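Local coordinates for protein acetyl-xylan esterase (Streptomyces lividans, PDB 2CC0) that probably hydrolyses acetyl esters of xylan with the help of a bound metal ion, as a family 4 carbohydrate esterase related to peptidoglycan deacetylases, at residues 141-146 with 169-174; 17-22 with 50-55. One frame throughout, in Å; residues are numbered along the deposited sequence.

Contact 1: residues 141-146 with 169-174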
# COMPACT_ATOMS: atom_id res chain seq x y z
N GLN A 141 -19.29 6.42 8.92
CA GLN A 141 -18.49 5.78 9.97
C GLN A 141 -17.21 5.16 9.40
O GLN A 141 -16.13 5.25 10.00
CB GLN A 141 -19.34 4.72 10.68
CG GLN A 141 -18.61 3.97 11.80
CD GLN A 141 -18.05 4.89 12.90
OE1 GLN A 141 -17.06 4.56 13.55
NE2 GLN A 141 -18.68 6.05 13.09
N ALA A 142 -17.34 4.50 8.25
CA ALA A 142 -16.16 3.89 7.59
C ALA A 142 -15.13 4.99 7.24
O ALA A 142 -13.94 4.83 7.47
CB ALA A 142 -16.58 3.13 6.33
N VAL A 143 -15.60 6.11 6.68
CA VAL A 143 -14.72 7.25 6.40
C VAL A 143 -14.03 7.76 7.66
O VAL A 143 -12.84 8.11 7.62
CB VAL A 143 -15.48 8.39 5.65
CG1 VAL A 143 -14.66 9.67 5.64
CG2 VAL A 143 -15.82 7.96 4.23
N SER A 144 -14.76 7.77 8.78
CA SER A 144 -14.20 8.22 10.07
C SER A 144 -13.01 7.38 10.58
O SER A 144 -12.26 7.82 11.44
CB SER A 144 -15.30 8.33 11.14
OG SER A 144 -15.53 7.10 11.81
N ARG A 145 -12.84 6.18 10.04
CA ARG A 145 -11.74 5.31 10.44
C ARG A 145 -10.43 5.61 9.72
O ARG A 145 -9.37 5.09 10.11
CB ARG A 145 -12.12 3.86 10.22
CG ARG A 145 -13.32 3.47 11.05
CD ARG A 145 -13.27 2.02 11.32
NE ARG A 145 -13.60 1.24 10.13
CZ ARG A 145 -14.83 0.99 9.70
NH1 ARG A 145 -15.89 1.49 10.33
NH2 ARG A 145 -15.02 0.25 8.61
N LEU A 146 -10.50 6.42 8.67
CA LEU A 146 -9.32 6.67 7.85
C LEU A 146 -8.36 7.61 8.54
O LEU A 146 -8.76 8.65 9.05
CB LEU A 146 -9.72 7.30 6.51
CG LEU A 146 -10.58 6.47 5.56
CD1 LEU A 146 -11.17 7.39 4.49
CD2 LEU A 146 -9.74 5.35 4.97
N ALA A 169 -17.48 14.99 3.85
CA ALA A 169 -16.71 16.23 3.86
C ALA A 169 -16.61 16.75 5.30
O ALA A 169 -15.53 17.16 5.73
CB ALA A 169 -17.37 17.26 2.95
N GLN A 170 -17.72 16.71 6.04
CA GLN A 170 -17.74 17.15 7.44
C GLN A 170 -16.84 16.35 8.34
O GLN A 170 -16.10 16.91 9.17
CB GLN A 170 -19.18 17.08 7.98
CG GLN A 170 -20.06 18.14 7.35
CD GLN A 170 -21.53 17.86 7.57
OE1 GLN A 170 -21.91 17.16 8.51
NE2 GLN A 170 -22.37 18.40 6.69
N THR A 171 -16.89 15.03 8.17
CA THR A 171 -16.05 14.11 8.93
C THR A 171 -14.56 14.42 8.70
O THR A 171 -13.79 14.52 9.66
CB THR A 171 -16.37 12.66 8.56
OG1 THR A 171 -17.74 12.40 8.88
CG2 THR A 171 -15.48 11.66 9.33
N LEU A 172 -14.16 14.56 7.44
CA LEU A 172 -12.77 14.84 7.13
C LEU A 172 -12.34 16.19 7.70
O LEU A 172 -11.29 16.29 8.34
CB LEU A 172 -12.51 14.79 5.63
CG LEU A 172 -12.66 13.39 5.03
CD1 LEU A 172 -12.41 13.49 3.51
CD2 LEU A 172 -11.72 12.38 5.70
N ALA A 173 -13.17 17.22 7.49
CA ALA A 173 -12.87 18.57 7.96
C ALA A 173 -12.72 18.58 9.48
O ALA A 173 -11.78 19.16 10.00
CB ALA A 173 -13.94 19.57 7.50
N GLY A 174 -13.62 17.89 10.18
CA GLY A 174 -13.53 17.77 11.64
C GLY A 174 -12.21 17.21 12.15
O GLY A 174 -11.77 17.53 13.28
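Ser144, against whose CA and CB the methyl of Thr171 rests, turns its hydroxyl back into its own helix: Ser144 OG gives a hydrogen bond of 2.7 Å to Gln141 O. The hydroxyl reaches that carbonyl from a little off its plane, by 18°, and meets it at a C=O...O angle of 125°. Arg145 N adds a weak second bond to the same oxygen, its better one going to Ala142 O. With OG committed there, what Ser144 offers across the gap is carbon. Thr171 CG2 lies 3.7 Å from Ser144 CA and 3.8 Å from Ser144 CB. In Thr171, chi1 of -61° puts OG1 beside the backbone N and CG2 anti to it, which carries the methyl to Ser144 while OG1 bonds to Arg167 O, one turn earlier. Helices 136-144 and 159-174 flank strand 151-155 in sequence, and they lie side by side on the outside of the parallel sheet that forms the distorted barrel of these deacetylase-like enzymes. Deeper in, Val143 and Leu172 cross at about a right angle, with Val143 CG1 4.0 Å from Leu172 CD2; the same valine methyl is 4.3 Å from Thr171 CG2, which joins the two levels of packing. Val143 also sits on Ile152 of strand 151-155, while Leu172 reaches Val7 of strand 5-12 and Leu31. On the polar side, Lys175 NZ, from the residue after Gly174, is hydrogen-bonded to Ser144 O and adds a polar link between the two segments.

Contact 2: residues 17-22 with 50-55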
# COMPACT_ATOMS: atom_id res chain seq x y z
N GLY A 17 -25.26 6.20 -15.11
CA GLY A 17 -26.26 7.25 -14.88
C GLY A 17 -26.25 7.96 -13.53
O GLY A 17 -26.97 8.95 -13.34
N SER A 18 -25.46 7.45 -12.57
CA SER A 18 -25.31 8.03 -11.23
C SER A 18 -24.12 8.98 -11.14
O SER A 18 -23.99 9.73 -10.17
CB SER A 18 -25.12 6.93 -10.18
OG SER A 18 -26.12 5.93 -10.29
N THR A 19 -23.25 8.93 -12.14
CA THR A 19 -21.96 9.63 -12.04
C THR A 19 -22.07 11.14 -11.93
O THR A 19 -21.44 11.74 -11.05
CB THR A 19 -21.06 9.24 -13.22
OG1 THR A 19 -20.90 7.82 -13.20
CG2 THR A 19 -19.68 9.95 -13.13
N GLN A 20 -22.85 11.77 -12.82
CA GLN A 20 -22.90 13.24 -12.76
C GLN A 20 -23.39 13.76 -11.40
O GLN A 20 -22.82 14.73 -10.87
CB GLN A 20 -23.72 13.85 -13.90
CG GLN A 20 -23.51 15.37 -14.01
CD GLN A 20 -22.08 15.77 -14.42
OE1 GLN A 20 -21.67 15.56 -15.56
NE2 GLN A 20 -21.32 16.36 -13.48
N SER A 21 -24.42 13.14 -10.83
CA SER A 21 -24.93 13.53 -9.51
C SER A 21 -23.85 13.40 -8.43
O SER A 21 -23.69 14.29 -7.61
CB SER A 21 -26.15 12.70 -9.12
OG SER A 21 -27.25 13.02 -9.97
N LEU A 22 -23.10 12.30 -8.48
CA LEU A 22 -22.00 12.09 -7.56
C LEU A 22 -20.91 13.16 -7.73
O LEU A 22 -20.43 13.72 -6.74
CB LEU A 22 -21.40 10.69 -7.77
CG LEU A 22 -20.24 10.24 -6.86
CD1 LEU A 22 -20.63 10.29 -5.37
CD2 LEU A 22 -19.78 8.82 -7.25
N ARG A 50 -14.84 12.39 -19.26
CA ARG A 50 -14.41 13.80 -19.22
C ARG A 50 -15.04 14.56 -18.06
O ARG A 50 -14.38 15.42 -17.45
CB ARG A 50 -14.76 14.52 -20.53
CG ARG A 50 -13.74 14.30 -21.63
CD ARG A 50 -12.30 14.75 -21.25
NE ARG A 50 -12.15 16.13 -20.77
CZ ARG A 50 -10.97 16.68 -20.50
NH1 ARG A 50 -9.85 15.97 -20.69
NH2 ARG A 50 -10.88 17.93 -20.05
N ALA A 51 -16.30 14.26 -17.74
CA ALA A 51 -16.99 14.97 -16.65
C ALA A 51 -16.25 14.72 -15.33
O ALA A 51 -16.12 15.61 -14.51
CB ALA A 51 -18.46 14.57 -16.56
N GLN A 52 -15.71 13.51 -15.18
CA GLN A 52 -14.94 13.21 -13.97
C GLN A 52 -13.71 14.10 -13.88
O GLN A 52 -13.40 14.67 -12.82
CB GLN A 52 -14.52 11.74 -13.94
CG GLN A 52 -15.71 10.81 -13.89
CD GLN A 52 -15.32 9.37 -14.20
OE1 GLN A 52 -14.38 9.08 -14.98
NE2 GLN A 52 -16.02 8.46 -13.56
N VAL A 53 -13.00 14.22 -15.00
CA VAL A 53 -11.80 15.08 -15.06
C VAL A 53 -12.18 16.53 -14.75
O VAL A 53 -11.51 17.22 -13.92
CB VAL A 53 -11.10 14.97 -16.43
CG1 VAL A 53 -9.87 15.91 -16.51
CG2 VAL A 53 -10.71 13.50 -16.71
N ASP A 54 -13.24 17.02 -15.39
CA ASP A 54 -13.67 18.42 -15.22
C ASP A 54 -14.19 18.74 -13.81
O ASP A 54 -14.19 19.91 -13.39
CB ASP A 54 -14.74 18.74 -16.26
CG ASP A 54 -14.16 18.83 -17.68
OD1 ASP A 54 -12.92 18.94 -17.86
OD2 ASP A 54 -14.99 18.80 -18.62
N ALA A 55 -14.58 17.69 -13.09
CA ALA A 55 -15.01 17.82 -11.69
C ALA A 55 -13.83 17.83 -10.71
O ALA A 55 -14.03 18.09 -9.52
CB ALA A 55 -15.97 16.72 -11.35
O HOH W 1 -18.28 17.40 -14.20
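Thr19 and Gln52 cross at about a right angle, the threonine methyl lying against the flank of the glutamine chain. Thr19 CG2 is 4.0 Å from Gln52 NE2 and 4.1 Å from Gln52 CG, so it touches both the aliphatic stem and the amide end. Gln52 can present this flank because it runs extended beyond CG, and its OE1 is taken by Asn37 ND2. Thr19 sets CG2 against Gln52 while OG1 is hydrogen-bonded to Asp156 OD2 and to Ser16 O. Gln20 comes in quite differently. Its chain leaves the helix with CG anti to the backbone N, then bends at chi2 (65°) and brings the amide oxygen up to the Ala51 methyl, Gln20 OE1 3.5 Å from Ala51 CB. Gln20 NE2 bonds to Asn24 OD1 and, at 3.3 Å, to a water that donates to Ala51 O at 2.8 Å. That carbonyl also receives Ala55 N at 3.0 Å, so two donors hold it. Strands 5-12, 34-37 and 58-61 pair in parallel, with helices 19-28 and 46-54 in the successive connections; the contact thus joins helices of consecutive beta-alpha-beta units of the deacetylase fold, with strand 34-37 and helix 39-44 between them in the chain. It lies well back from the zinc ion, about 13 Å from the Gln52 side chain. Because the amides bond to Asn37 and Asn24, what they offer directly across the interface is van der Waals contact, methyls against amide ends and a glutamine methylene, supplemented by the water bridge.

Contacts 1 and 2 are both partly buried meetings of neighbouring helices around the parallel sheet, but they share no helix. Their centres are 22 Å apart, their nearest atoms about 11 Å. Each pair flanks a strand of the same sheet, 151-155 for contact 1 and 34-37 for contact 2, and strand 5-12 pairs with both. In 141-146 with 169-174 the deeper level is wholly aliphatic, and a polar link comes from a lysine just after the second segment. In 17-22 with 50-55 amides enter the interface itself, and water makes a bridge. Each interface uses a threonine methyl, with that threonine's hydroxyl bonded elsewhere.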